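Side-chain contacts in uricase (Arthrobacter globiformis, PDB 2YZC), which catalyses the oxidation of uric acid by molecular oxygen to 5-hydroxyisourate, which is processed further to (S)-allantoin: residues L90-G93 and K94-E98; W190-T194 and V195-F199; A76-R79 and D80-T84; T69-N72 and T73-F77. All coordinates share one frame; numbering follows the deposited sequence.

Interactions 1, 3 and 4 lie in one family region and concern helices 67-78 and 85-99, whereas interaction 2 belongs to the other and packs a strand end against the start of helix 199-216. Interaction 4 is buried, where two other subunits cover helix 67-78; interaction 3 continues that helix into its exit turn, shares A76 and F77 with it, and is more open. Interaction 1 runs along the partner helix and meets both through F77, also pairing R91 with D80. Helical backbone bonds run through 1 and 4; a threonine hydroxyl adds a bond in 4, and apolar packing of L92 on F96 marks 1. Turn bonds and a water dominate 3, aromatic packing 2, which touches 3 through F199 and T84.

Interaction 1: L90-G93 and K94-E98; sequences LRLG and KHFTE
L92 and F96 both carry CG anti to the carbonyl carbon, with chi1 of -76° and -69°, and this shared torsion sends the two side chains the same way, side by side, along one flank of helix 85-99. This is the i to i+4 spacing of an alpha helix, here in one of the helices that lie against the antiparallel sheet of the T-fold characteristic of uricases. The touch itself is light, CD2 of L92 coming within 4.2 Å of CE2 of F96. H95 takes the other course: its CG is anti to the backbone N (chi1 166°), which brings CD2 of its imidazole 3.6 Å above the plane of the F96 ring, over the centre of that face. L92, H95 and F96 all reach T73 on helix 67-78, while F96 also meets S46 and L48 of the sheet and lies about 8 Å, side chain to side chain, from the active-site residue K22. On the same helix R91 forms a salt bridge with D80.

Further along, G93 O accepts the amide of T97 at 3.1 Å from T97 N. The hydroxyl of T97 also faces this carbonyl, with OG1 2.9 Å from G93 O, but K94 O is a rival acceptor for its one proton. On the more open side K94 extends its chain past L90. Its amide bonds to L90 O, and the same oxygen has K94 CG packed 3.1 Å away.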
loop_
_atom_site.group_PDB
_atom_site.type_symbol
_atom_site.label_atom_id
_atom_site.label_comp_id
_atom_site.label_asym_id
_atom_site.label_seq_id
_atom_site.Cartn_x
_atom_site.Cartn_y
_atom_site.Cartn_z
ATOM N N LEU A 90 -25.883 -9.064 11.873
ATOM C CA LEU A 90 -27.288 -9.465 11.808
ATOM C C LEU A 90 -28.181 -8.433 12.494
ATOM O O LEU A 90 -29.274 -8.116 12.010
ATOM C CB LEU A 90 -27.474 -10.844 12.453
ATOM C CG LEU A 90 -27.017 -12.037 11.597
ATOM C CD1 LEU A 90 -26.913 -13.299 12.444
ATOM C CD2 LEU A 90 -28.012 -12.238 10.459
ATOM N N ARG A 91 -27.715 -7.895 13.613
ATOM C CA ARG A 91 -28.498 -6.893 14.311
ATOM C C ARG A 91 -28.645 -5.646 13.441
ATOM O O ARG A 91 -29.741 -5.097 13.306
ATOM C CB ARG A 91 -27.846 -6.521 15.642
ATOM C CG ARG A 91 -28.702 -5.555 16.442
ATOM C CD ARG A 91 -28.055 -5.102 17.734
ATOM N NE ARG A 91 -28.918 -4.127 18.397
ATOM C CZ ARG A 91 -28.578 -3.414 19.464
ATOM N NH1 ARG A 91 -27.379 -3.557 20.008
ATOM N NH2 ARG A 91 -29.443 -2.554 19.986
ATOM N N LEU A 92 -27.539 -5.208 12.844
ATOM C CA LEU A 92 -27.551 -4.029 11.983
ATOM C C LEU A 92 -28.473 -4.222 10.783
ATOM O O LEU A 92 -29.307 -3.367 10.483
ATOM C CB LEU A 92 -26.131 -3.718 11.485
ATOM C CG LEU A 92 -25.182 -3.067 12.495
ATOM C CD1 LEU A 92 -23.740 -3.136 11.998
ATOM C CD2 LEU A 92 -25.619 -1.622 12.717
ATOM N N GLY A 93 -28.312 -5.349 10.098
ATOM C CA GLY A 93 -29.129 -5.631 8.933
ATOM C C GLY A 93 -30.616 -5.637 9.223
ATOM O O GLY A 93 -31.400 -5.042 8.483
ATOM N N LYS A 94 -31.012 -6.316 10.293
ATOM C CA LYS A 94 -32.424 -6.382 10.652
ATOM C C LYS A 94 -32.952 -4.997 11.004
ATOM O O LYS A 94 -34.086 -4.657 10.671
ATOM C CB LYS A 94 -32.633 -7.328 11.833
ATOM C CG LYS A 94 -32.261 -8.774 11.549
ATOM C CD LYS A 94 -32.443 -9.624 12.800
ATOM C CE LYS A 94 -31.919 -11.031 12.601
ATOM N NZ LYS A 94 -31.992 -11.827 13.863
ATOM N N HIS A 95 -32.123 -4.202 11.673
ATOM C CA HIS A 95 -32.509 -2.852 12.070
ATOM C C HIS A 95 -32.910 -1.985 10.883
ATOM O O HIS A 95 -33.993 -1.395 10.870
ATOM C CB HIS A 95 -31.363 -2.154 12.802
ATOM C CG HIS A 95 -31.556 -0.676 12.935
ATOM N ND1 HIS A 95 -32.505 -0.121 13.766
ATOM C CD2 HIS A 95 -30.957 0.360 12.301
ATOM C CE1 HIS A 95 -32.485 1.194 13.637
ATOM N NE2 HIS A 95 -31.555 1.512 12.755
ATOM N N PHE A 96 -32.028 -1.892 9.893
ATOM C CA PHE A 96 -32.309 -1.066 8.725
ATOM C C PHE A 96 -33.444 -1.588 7.857
ATOM O O PHE A 96 -34.288 -0.812 7.408
ATOM C CB PHE A 96 -31.046 -0.892 7.880
ATOM C CG PHE A 96 -29.998 -0.051 8.543
ATOM C CD1 PHE A 96 -30.232 1.296 8.798
ATOM C CD2 PHE A 96 -28.799 -0.616 8.961
ATOM C CE1 PHE A 96 -29.282 2.071 9.470
ATOM C CE2 PHE A 96 -27.842 0.150 9.631
ATOM C CZ PHE A 96 -28.086 1.491 9.885
ATOM N N THR A 97 -33.475 -2.893 7.619
ATOM C CA THR A 97 -34.524 -3.465 6.783
ATOM C C THR A 97 -35.901 -3.348 7.438
ATOM O O THR A 97 -36.887 -3.013 6.777
ATOM C CB THR A 97 -34.230 -4.942 6.460
ATOM O OG1 THR A 97 -34.112 -5.686 7.675
ATOM C CG2 THR A 97 -32.925 -5.064 5.680
ATOM N N GLU A 98 -35.962 -3.607 8.739
ATOM C CA GLU A 98 -37.220 -3.529 9.469
ATOM C C GLU A 98 -37.601 -2.098 9.850
ATOM O O GLU A 98 -38.777 -1.788 10.026
ATOM C CB GLU A 98 -37.137 -4.387 10.733
ATOM C CG GLU A 98 -37.055 -5.884 10.469
ATOM C CD GLU A 98 -36.648 -6.671 11.702
ATOM O OE1 GLU A 98 -37.220 -6.424 12.786
ATOM O OE2 GLU A 98 -35.757 -7.542 11.586
#

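Interaction 2: W190-T194 and V195-F199; sequences WRYNT and VEVDF
The ring of Y192 is gripped on one face by V197 and F199, and this apolar cluster is the tightly packed half of the contact. V197 crosses the tyrosine at about a right angle, its CG2 4.0 Å above the ring plane toward the rim and its CG1 4.0 Å from Y192 CE1. F199 turns its edge to the same face in an offset edge-to-face stack, with planes at 65° and F199 CD1 3.9 Å from Y192 CE2. The phenol oxygen is held from two directions. W190 NE1 donates to Y192 OH over 2.9 Å, with the oxygen close to the indole plane, and Y192 OH donates onward to a water that bonds to F199 O. A phenylalanine in place of Y192 would probably leave W190 NE1 without its acceptor and the water without its donor.

The outer half is looser. T194 holds OG1 anti to its backbone N (chi1 175°), where it takes the amide of E196, with E196 N 3.2 Å from T194 OG1 in a nearly straight bond (174°). E196, the centre of an inverse gamma turn, is exposed, and its CG merely rests against that hydroxyl.

The chain passes here from the end of strand 182-192, through residues 193-198, into helix 199-216, which D198 begins by capping A201 N. Y192 and V197 both lean on V202 of that helix, Y192 and W190 pack on I240 of strand 240-254, and F199 touches I146 of strand 143-157.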
loop_
_atom_site.group_PDB
_atom_site.type_symbol
_atom_site.label_atom_id
_atom_site.label_comp_id
_atom_site.label_asym_id
_atom_site.label_seq_id
_atom_site.Cartn_x
_atom_site.Cartn_y
_atom_site.Cartn_z
ATOM N N TRP A 190 -16.725 -18.937 2.665
ATOM C CA TRP A 190 -17.725 -19.995 2.678
ATOM C C TRP A 190 -19.104 -19.465 3.069
ATOM O O TRP A 190 -19.242 -18.593 3.939
ATOM C CB TRP A 190 -17.262 -21.128 3.611
ATOM C CG TRP A 190 -16.921 -20.699 5.015
ATOM C CD1 TRP A 190 -17.746 -20.725 6.101
ATOM C CD2 TRP A 190 -15.657 -20.204 5.486
ATOM N NE1 TRP A 190 -17.079 -20.284 7.218
ATOM C CE2 TRP A 190 -15.795 -19.957 6.870
ATOM C CE3 TRP A 190 -14.423 -19.947 4.874
ATOM C CZ2 TRP A 190 -14.744 -19.465 7.657
ATOM C CZ3 TRP A 190 -13.374 -19.455 5.659
ATOM C CH2 TRP A 190 -13.546 -19.222 7.035
ATOM N N ARG A 191 -20.125 -19.982 2.394
ATOM C CA ARG A 191 -21.496 -19.558 2.630
ATOM C C ARG A 191 -22.258 -20.543 3.509
ATOM O O ARG A 191 -22.296 -21.738 3.227
ATOM C CB ARG A 191 -22.229 -19.401 1.296
ATOM C CG ARG A 191 -23.693 -18.976 1.435
ATOM C CD ARG A 191 -24.312 -18.679 0.074
ATOM N NE ARG A 191 -24.496 -19.878 -0.741
ATOM C CZ ARG A 191 -25.455 -20.779 -0.538
ATOM N NH1 ARG A 191 -26.319 -20.621 0.456
ATOM N NH2 ARG A 191 -25.560 -21.834 -1.334
ATOM N N TYR A 192 -22.863 -20.028 4.575
ATOM C CA TYR A 192 -23.635 -20.857 5.484
ATOM C C TYR A 192 -25.043 -21.019 4.925
ATOM O O TYR A 192 -25.573 -20.105 4.299
ATOM C CB TYR A 192 -23.703 -20.201 6.864
ATOM C CG TYR A 192 -22.366 -20.116 7.568
ATOM C CD1 TYR A 192 -21.636 -21.267 7.859
ATOM C CD2 TYR A 192 -21.837 -18.886 7.962
ATOM C CE1 TYR A 192 -20.415 -21.202 8.529
ATOM C CE2 TYR A 192 -20.616 -18.807 8.635
ATOM C CZ TYR A 192 -19.913 -19.971 8.915
ATOM O OH TYR A 192 -18.716 -19.909 9.586
ATOM N N ASN A 193 -25.648 -22.183 5.142
ATOM C CA ASN A 193 -27.005 -22.409 4.658
ATOM C C ASN A 193 -28.022 -22.127 5.762
ATOM O O ASN A 193 -29.218 -22.381 5.604
ATOM C CB ASN A 193 -27.158 -23.843 4.128
ATOM C CG ASN A 193 -26.616 -24.887 5.081
ATOM O OD1 ASN A 193 -25.980 -25.855 4.653
ATOM N ND2 ASN A 193 -26.874 -24.715 6.368
ATOM N N THR A 194 -27.530 -21.584 6.874
ATOM C CA THR A 194 -28.366 -21.244 8.023
ATOM C C THR A 194 -27.638 -20.229 8.896
ATOM O O THR A 194 -26.410 -20.196 8.910
ATOM C CB THR A 194 -28.666 -22.480 8.888
ATOM O OG1 THR A 194 -29.395 -22.076 10.053
ATOM C CG2 THR A 194 -27.368 -23.156 9.326
ATOM N N VAL A 195 -28.388 -19.409 9.628
ATOM C CA VAL A 195 -27.766 -18.417 10.498
ATOM C C VAL A 195 -27.541 -18.949 11.913
ATOM O O VAL A 195 -26.969 -18.254 12.750
ATOM C CB VAL A 195 -28.601 -17.111 10.586
ATOM C CG1 VAL A 195 -28.763 -16.505 9.198
ATOM C CG2 VAL A 195 -29.956 -17.392 11.213
ATOM N N GLU A 196 -27.986 -20.170 12.195
ATOM C CA GLU A 196 -27.767 -20.713 13.529
ATOM C C GLU A 196 -26.476 -21.524 13.523
ATOM O O GLU A 196 -26.467 -22.751 13.408
ATOM C CB GLU A 196 -28.971 -21.542 14.003
ATOM C CG GLU A 196 -29.187 -22.872 13.331
ATOM C CD GLU A 196 -30.471 -23.548 13.802
ATOM O OE1 GLU A 196 -31.561 -23.148 13.333
ATOM O OE2 GLU A 196 -30.388 -24.469 14.645
ATOM N N VAL A 197 -25.375 -20.793 13.640
ATOM C CA VAL A 197 -24.037 -21.363 13.624
ATOM C C VAL A 197 -23.244 -20.852 14.823
ATOM O O VAL A 197 -23.516 -19.764 15.328
ATOM C CB VAL A 197 -23.282 -20.914 12.344
ATOM C CG1 VAL A 197 -21.950 -21.631 12.234
ATOM C CG2 VAL A 197 -24.137 -21.156 11.113
ATOM N N ASP A 198 -22.282 -21.644 15.289
ATOM C CA ASP A 198 -21.414 -21.211 16.383
ATOM C C ASP A 198 -20.303 -20.584 15.547
ATOM O O ASP A 198 -19.293 -21.221 15.267
ATOM C CB ASP A 198 -20.866 -22.410 17.165
ATOM C CG ASP A 198 -19.958 -21.997 18.312
ATOM O OD1 ASP A 198 -19.302 -20.939 18.208
ATOM O OD2 ASP A 198 -19.881 -22.737 19.316
ATOM N N PHE A 199 -20.523 -19.344 15.122
ATOM C CA PHE A 199 -19.587 -18.643 14.255
ATOM C C PHE A 199 -18.107 -18.714 14.616
ATOM O O PHE A 199 -17.280 -18.988 13.746
ATOM C CB PHE A 199 -20.048 -17.194 14.091
ATOM C CG PHE A 199 -21.396 -17.070 13.436
ATOM C CD1 PHE A 199 -21.571 -17.429 12.103
ATOM C CD2 PHE A 199 -22.498 -16.615 14.155
ATOM C CE1 PHE A 199 -22.823 -17.335 11.494
ATOM C CE2 PHE A 199 -23.754 -16.519 13.554
ATOM C CZ PHE A 199 -23.916 -16.878 12.224
HETATM O O HOH W 1 -17.909 -17.952 10.985
#

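Interaction 3: A76-R79 and D80-T84; sequences AFAR and DGFAT
A76 and D80 approach at the C-terminal end of helix 67-78, where the chain leaves through a type I beta turn running from A78 to G81. The approach is loose, A76 O lying 4.1 Å from D80 OD2; that carboxylate is spoken for by a salt bridge with R91 of the following helix. F77 offers its carbonyl next: D80 N bonds to F77 O at 3.2 Å, coming in from well above the carbonyl plane. The same oxygen takes a water proton, and the water also donates to G81 O, 3.1 Å from the water oxygen, so that one molecule bridges the helix end to the departing chain.

A78 O closes the turn by accepting G81 N over 2.9 Å. G81 has a positive phi of 82°, and a side chain there would be jammed against the carbonyl oxygen of D80. R79 leaves the backbone with CG anti to N and bends at chi2 (65°). Its guanidinium misses the neighbouring acid, R79 NH1 standing 5.7 Å from D80 OD1, and forms instead a salt bridge with D263 of the second subunit, tying the turn to the tetramer interface.

Beyond the turn F82 doubles back to A78. With chi1 at 44° its ring presents an edge to A78 CA, and F82 CE1 rests 4.3 Å from A78 CB.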
loop_
_atom_site.group_PDB
_atom_site.type_symbol
_atom_site.label_atom_id
_atom_site.label_comp_id
_atom_site.label_asym_id
_atom_site.label_seq_id
_atom_site.Cartn_x
_atom_site.Cartn_y
_atom_site.Cartn_z
ATOM N N ALA A 76 -23.634 2.999 18.115
ATOM C CA ALA A 76 -24.693 2.882 19.114
ATOM C C ALA A 76 -24.956 1.412 19.425
ATOM O O ALA A 76 -25.114 1.035 20.586
ATOM C CB ALA A 76 -25.979 3.551 18.616
ATOM N N PHE A 77 -24.992 0.577 18.391
ATOM C CA PHE A 77 -25.242 -0.838 18.607
ATOM C C PHE A 77 -24.073 -1.519 19.300
ATOM O O PHE A 77 -24.277 -2.448 20.079
ATOM C CB PHE A 77 -25.550 -1.558 17.283
ATOM C CG PHE A 77 -26.971 -1.380 16.800
ATOM C CD1 PHE A 77 -27.475 -2.187 15.783
ATOM C CD2 PHE A 77 -27.804 -0.409 17.356
ATOM C CE1 PHE A 77 -28.785 -2.034 15.326
ATOM C CE2 PHE A 77 -29.117 -0.248 16.906
ATOM C CZ PHE A 77 -29.608 -1.062 15.889
ATOM N N ALA A 78 -22.854 -1.048 19.035
ATOM C CA ALA A 78 -21.663 -1.644 19.640
ATOM C C ALA A 78 -21.683 -1.495 21.157
ATOM O O ALA A 78 -21.147 -2.333 21.874
ATOM C CB ALA A 78 -20.398 -1.006 19.068
ATOM N N ARG A 79 -22.307 -0.425 21.638
ATOM C CA ARG A 79 -22.407 -0.167 23.073
ATOM C C ARG A 79 -23.039 -1.321 23.850
ATOM O O ARG A 79 -22.666 -1.577 24.994
ATOM C CB ARG A 79 -23.218 1.111 23.323
ATOM C CG ARG A 79 -23.542 1.372 24.789
ATOM C CD ARG A 79 -22.289 1.639 25.622
ATOM N NE ARG A 79 -22.631 1.966 27.007
ATOM C CZ ARG A 79 -22.812 1.065 27.969
ATOM N NH1 ARG A 79 -22.679 -0.231 27.707
ATOM N NH2 ARG A 79 -23.138 1.457 29.194
ATOM N N ASP A 80 -24.001 -2.010 23.239
ATOM C CA ASP A 80 -24.671 -3.132 23.902
ATOM C C ASP A 80 -23.834 -4.403 23.876
ATOM O O ASP A 80 -24.166 -5.388 24.535
ATOM C CB ASP A 80 -26.020 -3.419 23.238
ATOM C CG ASP A 80 -26.946 -2.229 23.273
ATOM O OD1 ASP A 80 -27.134 -1.661 24.369
ATOM O OD2 ASP A 80 -27.485 -1.861 22.208
ATOM N N GLY A 81 -22.754 -4.384 23.105
ATOM C CA GLY A 81 -21.909 -5.557 23.012
ATOM C C GLY A 81 -22.465 -6.561 22.018
ATOM O O GLY A 81 -23.644 -6.528 21.674
ATOM N N PHE A 82 -21.611 -7.460 21.554
ATOM C CA PHE A 82 -22.016 -8.473 20.595
ATOM C C PHE A 82 -21.148 -9.709 20.774
ATOM O O PHE A 82 -19.941 -9.602 20.993
ATOM C CB PHE A 82 -21.895 -7.938 19.163
ATOM C CG PHE A 82 -20.622 -7.181 18.897
ATOM C CD1 PHE A 82 -20.494 -5.852 19.290
ATOM C CD2 PHE A 82 -19.554 -7.796 18.244
ATOM C CE1 PHE A 82 -19.317 -5.138 19.036
ATOM C CE2 PHE A 82 -18.375 -7.095 17.986
ATOM C CZ PHE A 82 -18.256 -5.761 18.383
ATOM N N ALA A 83 -21.774 -10.879 20.682
ATOM C CA ALA A 83 -21.084 -12.152 20.862
ATOM C C ALA A 83 -20.072 -12.437 19.761
ATOM O O ALA A 83 -18.946 -12.850 20.035
ATOM C CB ALA A 83 -22.105 -13.286 20.937
ATOM N N THR A 84 -20.480 -12.218 18.518
ATOM C CA THR A 84 -19.605 -12.460 17.379
ATOM C C THR A 84 -19.822 -11.368 16.345
ATOM O O THR A 84 -20.781 -10.603 16.426
ATOM C CB THR A 84 -19.919 -13.811 16.697
ATOM O OG1 THR A 84 -21.266 -13.787 16.214
ATOM C CG2 THR A 84 -19.756 -14.973 17.682
HETATM O O HOH W 2 -25.132 -5.019 19.393
#

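Interaction 4: T69-N72 and T73-F77; sequences TQKN and TVYAF
T73 turns OG1 back along the helix to T69 by placing it beside its own backbone N, anti to the carbonyl carbon (chi1 -54°). The hydroxyl then donates to T69 O, 2.8 Å from T73 OG1, while T73 N gives its proton to the same oxygen over 3.0 Å. The two donors reach T69 O from opposite faces of the carbonyl plane, so one buried acceptor is held from both sides. The same torsion leaves CG2 anti to the backbone N and directs this methyl onto F77, where T73 CG2 sits 3.8 Å above the ring plane, over the centre of one face.

All of this takes place within helix 67-78 of the T-fold, whose i to i+4 pattern also sets K71 against Y75 and V74 against Q70. K71 CG lies anti to the backbone N (chi1 174°), which lets it touch Y75 CE2 at 3.8 Å. The lysine then bends at chi3 (67°), its NZ making a salt bridge with D68 of the ligand pocket, and the tyrosine runs on to R26 O. V74 packs CG2 near Q70 O, at 3.4 Å.

With an alanine at T73, lacking the hydroxyl and the methyl, T69 O would probably keep only the amide of this residue as donor, and a gap would probably open over the face of F77. N72 turns outward, with its ND2 bonded to Y171 O and T173 OG1 of the third subunit, while its own carbonyl accepts the backbone amide of A76, with A76 N 2.9 Å from N72 O.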
loop_
_atom_site.group_PDB
_atom_site.type_symbol
_atom_site.label_atom_id
_atom_site.label_comp_id
_atom_site.label_asym_id
_atom_site.label_seq_id
_atom_site.Cartn_x
_atom_site.Cartn_y
_atom_site.Cartn_z
ATOM N N THR A 69 -25.730 8.574 9.408
ATOM C CA THR A 69 -26.634 7.935 10.355
ATOM C C THR A 69 -26.310 6.453 10.481
ATOM O O THR A 69 -26.376 5.881 11.571
ATOM C CB THR A 69 -28.098 8.082 9.912
ATOM O OG1 THR A 69 -28.444 9.471 9.885
ATOM C CG2 THR A 69 -29.025 7.349 10.876
ATOM N N GLN A 70 -25.966 5.832 9.359
ATOM C CA GLN A 70 -25.613 4.423 9.362
ATOM C C GLN A 70 -24.382 4.240 10.234
ATOM O O GLN A 70 -24.298 3.293 11.013
ATOM C CB GLN A 70 -25.353 3.936 7.935
ATOM C CG GLN A 70 -26.626 3.920 7.084
ATOM C CD GLN A 70 -26.398 3.448 5.664
ATOM O OE1 GLN A 70 -25.797 2.398 5.434
ATOM N NE2 GLN A 70 -26.894 4.219 4.698
ATOM N N LYS A 71 -23.430 5.161 10.111
ATOM C CA LYS A 71 -22.215 5.098 10.916
ATOM C C LYS A 71 -22.547 5.212 12.404
ATOM O O LYS A 71 -22.020 4.462 13.223
ATOM C CB LYS A 71 -21.259 6.227 10.525
ATOM C CG LYS A 71 -20.026 6.308 11.413
ATOM C CD LYS A 71 -19.311 7.643 11.265
ATOM C CE LYS A 71 -20.167 8.790 11.798
ATOM N NZ LYS A 71 -19.436 10.087 11.756
ATOM N N ASN A 72 -23.410 6.162 12.757
ATOM C CA ASN A 72 -23.796 6.345 14.157
ATOM C C ASN A 72 -24.454 5.090 14.719
ATOM O O ASN A 72 -24.234 4.724 15.875
ATOM C CB ASN A 72 -24.776 7.516 14.312
ATOM C CG ASN A 72 -24.136 8.861 14.048
ATOM O OD1 ASN A 72 -22.921 9.021 14.175
ATOM N ND2 ASN A 72 -24.953 9.847 13.702
ATOM N N THR A 73 -25.269 4.437 13.897
ATOM C CA THR A 73 -25.976 3.236 14.323
ATOM C C THR A 73 -25.005 2.116 14.683
ATOM O O THR A 73 -25.239 1.367 15.631
ATOM C CB THR A 73 -26.954 2.766 13.232
ATOM O OG1 THR A 73 -27.826 3.852 12.882
ATOM C CG2 THR A 73 -27.794 1.605 13.735
ATOM N N VAL A 74 -23.913 2.008 13.929
ATOM C CA VAL A 74 -22.894 0.994 14.202
ATOM C C VAL A 74 -22.311 1.193 15.606
ATOM O O VAL A 74 -22.200 0.247 16.387
ATOM C CB VAL A 74 -21.746 1.070 13.171
ATOM C CG1 VAL A 74 -20.596 0.157 13.586
ATOM C CG2 VAL A 74 -22.266 0.668 11.796
ATOM N N TYR A 75 -21.938 2.426 15.929
ATOM C CA TYR A 75 -21.370 2.700 17.246
ATOM C C TYR A 75 -22.411 2.541 18.360
ATOM O O TYR A 75 -22.110 2.005 19.425
ATOM C CB TYR A 75 -20.755 4.105 17.273
ATOM C CG TYR A 75 -19.478 4.210 16.462
ATOM C CD1 TYR A 75 -18.368 3.430 16.783
ATOM C CD2 TYR A 75 -19.387 5.065 15.361
ATOM C CE1 TYR A 75 -17.198 3.488 16.029
ATOM C CE2 TYR A 75 -18.213 5.135 14.593
ATOM C CZ TYR A 75 -17.130 4.343 14.936
ATOM O OH TYR A 75 -15.979 4.391 14.190
ATOM N N ALA A 76 -23.634 2.999 18.115
ATOM C CA ALA A 76 -24.693 2.882 19.114
ATOM C C ALA A 76 -24.956 1.412 19.425
ATOM O O ALA A 76 -25.114 1.035 20.586
ATOM C CB ALA A 76 -25.979 3.551 18.616
ATOM N N PHE A 77 -24.992 0.577 18.391
ATOM C CA PHE A 77 -25.242 -0.838 18.607
ATOM C C PHE A 77 -24.073 -1.519 19.300
ATOM O O PHE A 77 -24.277 -2.448 20.079
ATOM C CB PHE A 77 -25.550 -1.558 17.283
ATOM C CG PHE A 77 -26.971 -1.380 16.800
ATOM C CD1 PHE A 77 -27.475 -2.187 15.783
ATOM C CD2 PHE A 77 -27.804 -0.409 17.356
ATOM C CE1 PHE A 77 -28.785 -2.034 15.326
ATOM C CE2 PHE A 77 -29.117 -0.248 16.906
ATOM C CZ PHE A 77 -29.608 -1.062 15.889
#